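Local coordinates for putative NAD(P)H:FMN oxidoreductase (Porphyromonas gingivalis W83, PDB 3GE5), which binds flavin mononucleotide and probably acts as an FMN-dependent oxidoreductase of the nitroreductase type, at residues A66-V77 / Y101-W112. Numbering follows the deposited sequence. Where two conformers were deposited one is given.
Sequences AHNYQPWHFLVV and YIITLGDHQRAW. With FMN (flavin mononucleotide), chain J; SO4 (sulfate ion), chain E.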
ATOM      1  N   ALA A  66      -1.436   6.688  -9.102  1.00 16.51           N
ATOM      2  CA  ALA A  66      -1.674   6.706 -10.546  1.00 15.85           C
ATOM      3  C   ALA A  66      -1.628   8.138 -11.107  1.00 13.64           C
ATOM      4  O   ALA A  66      -2.297   9.051 -10.587  1.00 15.64           O
ATOM      5  CB  ALA A  66      -3.013   6.047 -10.872  1.00 16.03           C
ATOM      6  N   HIS A  67      -0.764   8.325 -12.112  1.00 16.71           N
ATOM      7  CA  HIS A  67      -0.534   9.606 -12.775  1.00 15.57           C
ATOM      8  C   HIS A  67      -0.015  10.674 -11.786  1.00 18.44           C
ATOM      9  O   HIS A  67      -0.072  11.866 -12.074  1.00 16.61           O
ATOM     10  CB  HIS A  67      -1.777  10.121 -13.491  1.00 15.20           C
ATOM     11  CG  HIS A  67      -1.971   9.584 -14.874  1.00 17.98           C
ATOM     12  ND1 HIS A  67      -1.373  10.142 -15.974  1.00 22.60           N
ATOM     13  CD2 HIS A  67      -2.697   8.539 -15.327  1.00 22.76           C
ATOM     14  CE1 HIS A  67      -1.736   9.467 -17.054  1.00 25.35           C
ATOM     15  NE2 HIS A  67      -2.531   8.481 -16.688  1.00 22.51           N
ATOM     16  N   ASN A  68       0.463  10.257 -10.623  1.00 16.50           N
ATOM     17  CA  ASN A  68       0.843  11.223  -9.578  1.00 17.86           C
ATOM     18  C   ASN A  68      -0.274  12.220  -9.253  1.00 18.19           C
ATOM     19  O   ASN A  68      -0.017  13.346  -8.833  1.00 18.36           O
ATOM     20  CB  ASN A  68       2.125  11.966  -9.975  1.00 19.54           C
ATOM     21  CG  ASN A  68       2.763  12.742  -8.806  1.00 19.32           C
ATOM     22  OD1 ASN A  68       2.799  12.268  -7.669  1.00 19.89           O
ATOM     23  ND2 ASN A  68       3.280  13.963  -9.109  1.00 18.53           N
ATOM     24  N   TYR A  69      -1.528  11.777  -9.348  1.00 15.11           N
ATOM     25  CA  TYR A  69      -2.657  12.672  -9.033  1.00 16.64           C
ATOM     26  C   TYR A  69      -2.851  12.888  -7.519  1.00 15.22           C
ATOM     27  O   TYR A  69      -3.520  13.838  -7.119  1.00 17.20           O
ATOM     28  CB  TYR A  69      -3.978  12.184  -9.644  1.00 17.16           C
ATOM     29  CG  TYR A  69      -4.074  12.232 -11.164  1.00 15.02           C
ATOM     30  CD1 TYR A  69      -3.325  13.167 -11.938  1.00 15.57           C
ATOM     31  CD2 TYR A  69      -4.948  11.393 -11.855  1.00 16.27           C
ATOM     32  CE1 TYR A  69      -3.457  13.232 -13.326  1.00 15.87           C
ATOM     33  CE2 TYR A  69      -5.059  11.454 -13.271  1.00 20.15           C
ATOM     34  CZ  TYR A  69      -4.317  12.351 -13.992  1.00 17.36           C
ATOM     35  OH  TYR A  69      -4.392  12.455 -15.379  1.00 17.10           O
ATOM     36  N   GLN A  70      -2.283  12.004  -6.689  1.00 17.13           N
ATOM     37  CA  GLN A  70      -2.355  12.175  -5.233  1.00 16.53           C
ATOM     38  C   GLN A  70      -3.790  12.445  -4.782  1.00 16.12           C
ATOM     39  O   GLN A  70      -4.042  13.443  -4.092  1.00 17.00           O
ATOM     40  CB  GLN A  70      -1.431  13.313  -4.792  1.00 18.78           C
ATOM     41  CG  GLN A  70       0.052  13.151  -5.220  1.00 19.46           C
ATOM     42  CD  GLN A  70       0.743  14.506  -5.334  1.00 17.87           C
ATOM     43  OE1 GLN A  70       0.959  15.184  -4.316  1.00 17.88           O
ATOM     44  NE2 GLN A  70       1.051  14.937  -6.573  1.00 15.97           N
ATOM     45  N   PRO A  71      -4.745  11.527  -5.089  1.00 14.90           N
ATOM     46  CA  PRO A  71      -6.170  11.787  -4.859  1.00 18.92           C
ATOM     47  C   PRO A  71      -6.606  11.517  -3.404  1.00 17.95           C
ATOM     48  O   PRO A  71      -7.643  10.927  -3.148  1.00 16.58           O
ATOM     49  CB  PRO A  71      -6.853  10.831  -5.837  1.00 18.81           C
ATOM     50  CG  PRO A  71      -5.950   9.637  -5.770  1.00 18.06           C
ATOM     51  CD  PRO A  71      -4.547  10.187  -5.681  1.00 16.67           C
ATOM     52  N   TRP A  72      -5.791  11.990  -2.458  1.00 17.74           N
ATOM     53  CA  TRP A  72      -5.984  11.764  -1.043  1.00 15.72           C
ATOM     54  C   TRP A  72      -5.991  13.077  -0.289  1.00 15.07           C
ATOM     55  O   TRP A  72      -5.544  14.112  -0.814  1.00 16.53           O
ATOM     56  CB  TRP A  72      -4.874  10.852  -0.481  1.00 17.13           C
ATOM     57  CG  TRP A  72      -3.467  11.206  -0.879  1.00 16.98           C
ATOM     58  CD1 TRP A  72      -2.794  12.359  -0.618  1.00 18.27           C
ATOM     59  CD2 TRP A  72      -2.558  10.360  -1.598  1.00 15.59           C
ATOM     60  NE1 TRP A  72      -1.521  12.301  -1.174  1.00 16.93           N
ATOM     61  CE2 TRP A  72      -1.343  11.073  -1.745  1.00 16.73           C
ATOM     62  CE3 TRP A  72      -2.652   9.056  -2.122  1.00 14.92           C
ATOM     63  CZ2 TRP A  72      -0.224  10.529  -2.409  1.00 15.67           C
ATOM     64  CZ3 TRP A  72      -1.538   8.517  -2.774  1.00 16.96           C
ATOM     65  CH2 TRP A  72      -0.355   9.252  -2.914  1.00 16.49           C
ATOM     66  N   HIS A  73      -6.513  13.025   0.918  1.00 15.61           N
ATOM     67  CA  HIS A  73      -6.456  14.101   1.877  1.00 16.60           C
ATOM     68  C   HIS A  73      -6.417  13.465   3.241  1.00 18.78           C
ATOM     69  O   HIS A  73      -7.154  12.499   3.489  1.00 17.22           O
ATOM     70  CB  HIS A  73      -7.628  15.090   1.781  1.00 18.26           C
ATOM     71  CG  HIS A  73      -7.374  16.383   2.496  1.00 17.39           C
ATOM     72  ND1 HIS A  73      -6.658  17.420   1.929  1.00 17.30           N
ATOM     73  CD2 HIS A  73      -7.730  16.803   3.737  1.00 16.82           C
ATOM     74  CE1 HIS A  73      -6.605  18.430   2.793  1.00 20.19           C
ATOM     75  NE2 HIS A  73      -7.234  18.076   3.901  1.00 18.95           N
ATOM     76  N   PHE A  74      -5.528  13.962   4.102  1.00 17.08           N
ATOM     77  CA  PHE A  74      -5.347  13.362   5.433  1.00 16.81           C
ATOM     78  C   PHE A  74      -5.976  14.249   6.495  1.00 17.31           C
ATOM     79  O   PHE A  74      -5.541  15.395   6.725  1.00 19.26           O
ATOM     80  CB  PHE A  74      -3.856  13.131   5.724  1.00 17.02           C
ATOM     81  CG  PHE A  74      -3.132  12.447   4.596  1.00 17.27           C
ATOM     82  CD1 PHE A  74      -3.530  11.202   4.139  1.00 18.29           C
ATOM     83  CD2 PHE A  74      -2.062  13.086   3.980  1.00 19.06           C
ATOM     84  CE1 PHE A  74      -2.829  10.591   3.103  1.00 19.52           C
ATOM     85  CE2 PHE A  74      -1.369  12.486   2.928  1.00 18.48           C
ATOM     86  CZ  PHE A  74      -1.773  11.236   2.474  1.00 17.46           C
ATOM     87  N   LEU A  75      -7.013  13.717   7.142  1.00 16.99           N
ATOM     88  CA  LEU A  75      -7.728  14.430   8.207  1.00 18.20           C
ATOM     89  C   LEU A  75      -7.293  13.856   9.562  1.00 17.52           C
ATOM     90  O   LEU A  75      -7.622  12.713   9.901  1.00 17.39           O
ATOM     91  CB  LEU A  75      -9.239  14.309   8.009  1.00 17.79           C
ATOM     92  CG  LEU A  75     -10.148  14.895   9.116  1.00 18.89           C
ATOM     93  CD1 LEU A  75      -9.861  16.346   9.448  1.00 19.31           C
ATOM     94  CD2 LEU A  75     -11.590  14.706   8.669  1.00 19.51           C
ATOM     95  N   VAL A  76      -6.479  14.641  10.275  1.00 15.83           N
ATOM     96  CA  VAL A  76      -5.887  14.213  11.547  1.00 15.36           C
ATOM     97  C   VAL A  76      -6.867  14.525  12.665  1.00 17.90           C
ATOM     98  O   VAL A  76      -7.395  15.664  12.728  1.00 19.34           O
ATOM     99  CB  VAL A  76      -4.532  14.920  11.804  1.00 20.26           C
ATOM    100  CG1 VAL A  76      -4.026  14.528  13.155  1.00 18.06           C
ATOM    101  CG2 VAL A  76      -3.513  14.595  10.677  1.00 16.98           C
ATOM    102  N   VAL A  77      -7.144  13.528  13.518  1.00 15.16           N
ATOM    103  CA  VAL A  77      -8.032  13.730  14.673  1.00 17.49           C
ATOM    104  C   VAL A  77      -7.250  13.299  15.914  1.00 18.83           C
ATOM    105  O   VAL A  77      -6.941  12.139  16.106  1.00 16.96           O
ATOM    106  CB  VAL A  77      -9.362  12.961  14.513  1.00 18.52           C
ATOM    107  CG1 VAL A  77     -10.177  13.063  15.803  1.00 18.16           C
ATOM    108  CG2 VAL A  77     -10.140  13.526  13.288  1.00 16.84           C
ATOM    109  N   TYR A 101      -5.832   9.540  15.321  1.00 17.22           N
ATOM    110  CA  TYR A 101      -6.404   8.934  14.124  1.00 16.59           C
ATOM    111  C   TYR A 101      -6.050   9.765  12.892  1.00 17.37           C
ATOM    112  O   TYR A 101      -6.179  10.988  12.893  1.00 16.45           O
ATOM    113  CB  TYR A 101      -7.925   8.829  14.220  1.00 18.75           C
ATOM    114  CG  TYR A 101      -8.425   8.182  15.478  1.00 17.46           C
ATOM    115  CD1 TYR A 101      -8.668   6.814  15.534  1.00 20.37           C
ATOM    116  CD2 TYR A 101      -8.709   8.961  16.611  1.00 17.98           C
ATOM    117  CE1 TYR A 101      -9.171   6.218  16.691  1.00 17.77           C
ATOM    118  CE2 TYR A 101      -9.217   8.386  17.764  1.00 18.72           C
ATOM    119  CZ  TYR A 101      -9.445   7.024  17.800  1.00 17.07           C
ATOM    120  OH  TYR A 101      -9.947   6.489  18.973  1.00 19.57           O
ATOM    121  N   ILE A 102      -5.586   9.097  11.842  1.00 15.66           N
ATOM    122  CA  ILE A 102      -5.423   9.753  10.550  1.00 14.63           C
ATOM    123  C   ILE A 102      -6.463   9.158   9.583  1.00 16.24           C
ATOM    124  O   ILE A 102      -6.350   7.968   9.181  1.00 16.57           O
ATOM    125  CB  ILE A 102      -3.998   9.613   9.953  1.00 16.88           C
ATOM    126  CG1 ILE A 102      -2.934  10.129  10.936  1.00 16.26           C
ATOM    127  CG2 ILE A 102      -3.924  10.351   8.604  1.00 15.32           C
ATOM    128  CD1 ILE A 102      -1.435   9.771  10.504  1.00 16.51           C
ATOM    129  N   ILE A 103      -7.477   9.974   9.287  1.00 17.46           N
ATOM    130  CA  ILE A 103      -8.576   9.546   8.384  1.00 16.75           C
ATOM    131  C   ILE A 103      -8.124   9.851   6.976  1.00 16.73           C
ATOM    132  O   ILE A 103      -7.951  11.031   6.619  1.00 17.10           O
ATOM    133  CB  ILE A 103      -9.902  10.277   8.667  1.00 14.28           C
ATOM    134  CG1 ILE A 103     -10.232  10.243  10.167  1.00 17.46           C
ATOM    135  CG2 ILE A 103     -11.037   9.678   7.779  1.00 17.43           C
ATOM    136  CD1 ILE A 103     -11.482  10.953  10.612  1.00 18.60           C
ATOM    137  N   THR A 104      -7.928   8.818   6.162  1.00 15.88           N
ATOM    138  CA  THR A 104      -7.497   9.019   4.789  1.00 15.52           C
ATOM    139  C   THR A 104      -8.714   9.066   3.875  1.00 15.79           C
ATOM    140  O   THR A 104      -9.440   8.081   3.726  1.00 17.25           O
ATOM    141  CB  THR A 104      -6.507   7.947   4.342  1.00 16.58           C
ATOM    142  OG1 THR A 104      -5.396   7.974   5.246  1.00 18.10           O
ATOM    143  CG2 THR A 104      -6.004   8.165   2.902  1.00 16.67           C
ATOM    144  N   LEU A 105      -8.889  10.242   3.276  1.00 15.81           N
ATOM    145  CA  LEU A 105      -9.969  10.530   2.398  1.00 15.09           C
ATOM    146  C   LEU A 105      -9.506  10.329   0.967  1.00 17.49           C
ATOM    147  O   LEU A 105      -8.389  10.750   0.603  1.00 17.86           O
ATOM    148  CB  LEU A 105     -10.402  11.991   2.544  1.00 15.93           C
ATOM    149  CG  LEU A 105     -10.669  12.495   3.964  1.00 18.19           C
ATOM    150  CD1 LEU A 105     -11.172  13.923   3.953  1.00 18.62           C
ATOM    151  CD2 LEU A 105     -11.688  11.528   4.672  1.00 17.86           C
ATOM    152  N   GLY A 106     -10.350   9.701   0.157  1.00 17.10           N
ATOM    153  CA  GLY A 106     -10.051   9.530  -1.262  1.00 17.84           C
ATOM    154  C   GLY A 106     -10.971  10.422  -2.072  1.00 18.07           C
ATOM    155  O   GLY A 106     -12.186  10.480  -1.809  1.00 20.15           O
ATOM    156  N   ASP A 107     -10.398  11.143  -3.032  1.00 17.81           N
ATOM    157  CA  ASP A 107     -11.147  12.125  -3.823  1.00 18.13           C
ATOM    158  C   ASP A 107     -11.489  11.520  -5.200  1.00 17.91           C
ATOM    159  O   ASP A 107     -10.622  11.438  -6.075  1.00 18.61           O
ATOM    160  CB  ASP A 107     -10.348  13.411  -3.936  1.00 19.24           C
ATOM    161  CG  ASP A 107     -11.135  14.543  -4.537  1.00 23.90           C
ATOM    162  OD1 ASP A 107     -12.046  14.295  -5.363  1.00 20.01           O
ATOM    163  OD2 ASP A 107     -10.811  15.684  -4.198  1.00 23.65           O
ATOM    164  N   HIS A 108     -12.737  11.101  -5.386  0.50 16.88           N
ATOM    165  CA  HIS A 108     -13.106  10.482  -6.654  0.50 17.86           C
ATOM    166  C   HIS A 108     -12.958  11.431  -7.848  0.50 18.83           C
ATOM    167  O   HIS A 108     -12.629  10.982  -8.956  0.50 19.44           O
ATOM    168  CB  HIS A 108     -14.478   9.843  -6.552  0.50 17.45           C
ATOM    169  CG  HIS A 108     -14.464   8.570  -5.763  0.50 18.06           C
ATOM    170  ND1 HIS A 108     -13.931   7.400  -6.259  0.50 16.21           N
ATOM    171  CD2 HIS A 108     -14.877   8.288  -4.502  0.50 20.01           C
ATOM    172  CE1 HIS A 108     -14.042   6.447  -5.351  0.50 22.09           C
ATOM    173  NE2 HIS A 108     -14.610   6.961  -4.275  0.50 22.75           N
ATOM    174  N   GLN A 109     -13.113  12.738  -7.620  1.00 17.39           N
ATOM    175  CA  GLN A 109     -12.966  13.680  -8.730  1.00 19.56           C
ATOM    176  C   GLN A 109     -11.505  13.827  -9.198  1.00 19.08           C
ATOM    177  O   GLN A 109     -11.256  14.353 -10.282  1.00 19.83           O
ATOM    178  CB  GLN A 109     -13.525  15.047  -8.352  1.00 19.61           C
ATOM    179  CG  GLN A 109     -14.984  15.140  -8.190  1.00 28.55           C
ATOM    180  CD  GLN A 109     -15.421  16.563  -7.709  1.00 22.01           C
ATOM    181  OE1 GLN A 109     -14.601  17.453  -7.333  1.00 30.21           O
ATOM    182  NE2 GLN A 109     -16.680  16.741  -7.679  1.00 26.64           N
ATOM    183  N   ARG A 110     -10.534  13.423  -8.365  1.00 17.97           N
ATOM    184  CA  ARG A 110      -9.115  13.589  -8.681  1.00 17.70           C
ATOM    185  C   ARG A 110      -8.393  12.307  -9.039  1.00 17.40           C
ATOM    186  O   ARG A 110      -7.303  12.381  -9.588  1.00 17.71           O
ATOM    187  CB  ARG A 110      -8.384  14.316  -7.532  1.00 20.39           C
ATOM    188  CG  ARG A 110      -8.967  15.688  -7.303  1.00 19.94           C
ATOM    189  CD  ARG A 110      -8.083  16.614  -6.516  1.00 24.69           C
ATOM    190  NE  ARG A 110      -7.892  16.111  -5.160  1.00 26.51           N
ATOM    191  CZ  ARG A 110      -6.800  15.489  -4.736  1.00 26.22           C
ATOM    192  NH1 ARG A 110      -5.770  15.297  -5.568  1.00 24.69           N
ATOM    193  NH2 ARG A 110      -6.735  15.058  -3.476  1.00 17.76           N
ATOM    194  N   ALA A 111      -8.981  11.152  -8.709  1.00 16.70           N
ATOM    195  CA  ALA A 111      -8.361   9.858  -8.930  1.00 17.46           C
ATOM    196  C   ALA A 111      -8.490   9.395 -10.392  1.00 17.15           C
ATOM    197  O   ALA A 111      -9.525   9.612 -11.031  1.00 16.55           O
ATOM    198  CB  ALA A 111      -8.999   8.797  -7.980  1.00 18.43           C
ATOM    199  N   TRP A 112      -7.398   8.800 -10.908  1.00 15.75           N
ATOM    200  CA  TRP A 112      -7.375   8.201 -12.221  1.00 16.93           C
ATOM    201  C   TRP A 112      -8.518   7.220 -12.437  1.00 16.49           C
ATOM    202  O   TRP A 112      -8.820   6.413 -11.524  1.00 17.70           O
ATOM    203  CB  TRP A 112      -6.014   7.522 -12.425  1.00 17.52           C
ATOM    204  CG  TRP A 112      -5.860   6.878 -13.765  1.00 15.79           C
ATOM    205  CD1 TRP A 112      -5.825   7.498 -14.980  1.00 19.32           C
ATOM    206  CD2 TRP A 112      -5.700   5.466 -14.030  1.00 18.50           C
ATOM    207  NE1 TRP A 112      -5.704   6.571 -15.973  1.00 21.96           N
ATOM    208  CE2 TRP A 112      -5.607   5.318 -15.427  1.00 19.06           C
ATOM    209  CE3 TRP A 112      -5.666   4.317 -13.220  1.00 22.77           C
ATOM    210  CZ2 TRP A 112      -5.459   4.071 -16.035  1.00 20.97           C
ATOM    211  CZ3 TRP A 112      -5.506   3.085 -13.833  1.00 21.44           C
ATOM    212  CH2 TRP A 112      -5.405   2.973 -15.222  1.00 20.01           C
TER
HETATM  213  N1  FMN J 300       3.260   4.354 -14.587  1.00 18.73           N
HETATM  214  C2  FMN J 300       3.119   3.911 -15.877  1.00 19.42           C
HETATM  215  O2  FMN J 300       3.955   4.258 -16.705  1.00 20.61           O
HETATM  216  N3  FMN J 300       2.073   3.087 -16.257  1.00 18.40           N
HETATM  217  C4  FMN J 300       1.043   2.745 -15.381  1.00 14.74           C
HETATM  218  O4  FMN J 300       0.105   2.045 -15.735  1.00 17.12           O
HETATM  219  C4A FMN J 300       1.151   3.221 -14.067  1.00 17.73           C
HETATM  220  N5  FMN J 300       0.165   2.967 -13.145  1.00 18.07           N
HETATM  221  C5A FMN J 300       0.272   3.351 -11.847  1.00 16.07           C
HETATM  222  C6  FMN J 300      -0.717   2.942 -10.924  1.00 17.01           C
HETATM  223  C7  FMN J 300      -0.527   3.180  -9.555  1.00 14.68           C
HETATM  224  C7M FMN J 300      -1.620   2.760  -8.575  1.00 16.20           C
HETATM  225  C8  FMN J 300       0.627   3.805  -9.126  1.00 13.97           C
HETATM  226  C8M FMN J 300       0.888   4.026  -7.684  1.00 15.19           C
HETATM  227  C9  FMN J 300       1.605   4.196 -10.029  1.00 15.23           C
HETATM  228  C9A FMN J 300       1.442   3.955 -11.426  1.00 13.15           C
HETATM  229  N10 FMN J 300       2.401   4.361 -12.363  1.00 16.48           N
HETATM  230  C10 FMN J 300       2.262   3.993 -13.684  1.00 18.31           C
HETATM  231  C1' FMN J 300       3.662   5.077 -11.935  1.00 16.92           C
HETATM  232  C2' FMN J 300       3.347   6.544 -11.550  1.00 17.17           C
HETATM  233  O2' FMN J 300       3.265   7.373 -12.717  1.00 20.13           O
HETATM  234  C3' FMN J 300       4.367   7.107 -10.563  1.00 17.93           C
HETATM  235  O3' FMN J 300       4.400   6.304  -9.376  1.00 18.49           O
HETATM  236  C4' FMN J 300       4.052   8.582 -10.229  1.00 18.77           C
HETATM  237  O4' FMN J 300       4.191   9.426 -11.392  1.00 19.24           O
HETATM  238  C5' FMN J 300       4.985   9.033  -9.116  1.00 20.55           C
HETATM  239  O5' FMN J 300       6.336   8.950  -9.573  1.00 18.96           O
HETATM  240  P   FMN J 300       7.470   8.160  -8.807  1.00 20.87           P
HETATM  241  O1P FMN J 300       7.696   8.887  -7.506  1.00 23.02           O
HETATM  242  O2P FMN J 300       8.704   8.137  -9.677  1.00 22.77           O
HETATM  243  O3P FMN J 300       7.025   6.716  -8.631  1.00 18.53           O
HETATM  244  S   SO4 E 181      -1.535  13.967 -16.724  0.50 22.96           S
HETATM  245  O1  SO4 E 181      -1.069  12.643 -16.308  0.50 24.89           O
HETATM  246  O2  SO4 E 181      -0.809  14.953 -15.912  0.50 27.83           O
HETATM  247  O3  SO4 E 181      -2.921  14.084 -16.429  0.50 17.93           O
HETATM  248  O4  SO4 E 181      -1.274  14.146 -18.157  0.50 30.26           O
HETATM  249  O   HOH W   1      -4.800   8.815  -9.323  1.00 14.34           O
HETATM  250  O   HOH W   2      -4.937  15.719  -8.291  1.00 18.59           O
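Strands 72-77 and 100-107 form an antiparallel pair of the nitroreductase core sheet, and the loop before strand 72-77 brings Ala66 and Asn68 to the FMN pocket. Along the strands His73, Leu75 and Val77 make hydrogen-bonded pairs with Leu105, Ile103 and Tyr101; Leu75 N to Ile103 O spans 2.9 Å. Asp107 N extends the pattern to Pro71 O. Beyond it, Arg110, bent at chi3 (-64°), turns the end of its guanidinium to the loop: NH1 (2.9 Å) and NH2 (3.2 Å) both grip Gln70 O, NH2 in the carbonyl plane on a lone pair, NH1 from above that plane. Pro71 CA lies over one guanidinium face, while a salt bridge from Arg110 NE to Asp107 OD2 (3.1 Å), met from above the carboxylate plane, helps fix the group. Pro71 CB packs on Ala111 CB at 3.7 Å. Farther out, Trp112 CB touches Ala66 CB at 3.7 Å. With CG anti to the backbone N (chi1 -179°), the Trp112 indole meets the His67 ring obliquely, planes at 43°, CD1 lying 3.3 Å from His67 CD2. One water joins Ala66 O to Trp112 N, another Tyr69 O to Arg110 NH1. Phe74, Val76 and Ile102 face helix 50-62, Thr104 faces helix 120-137, strand 163-172 flanks 100-107, and a strand of the second subunit pairs in parallel with residues 74-76, continuing the sheet across the dimer.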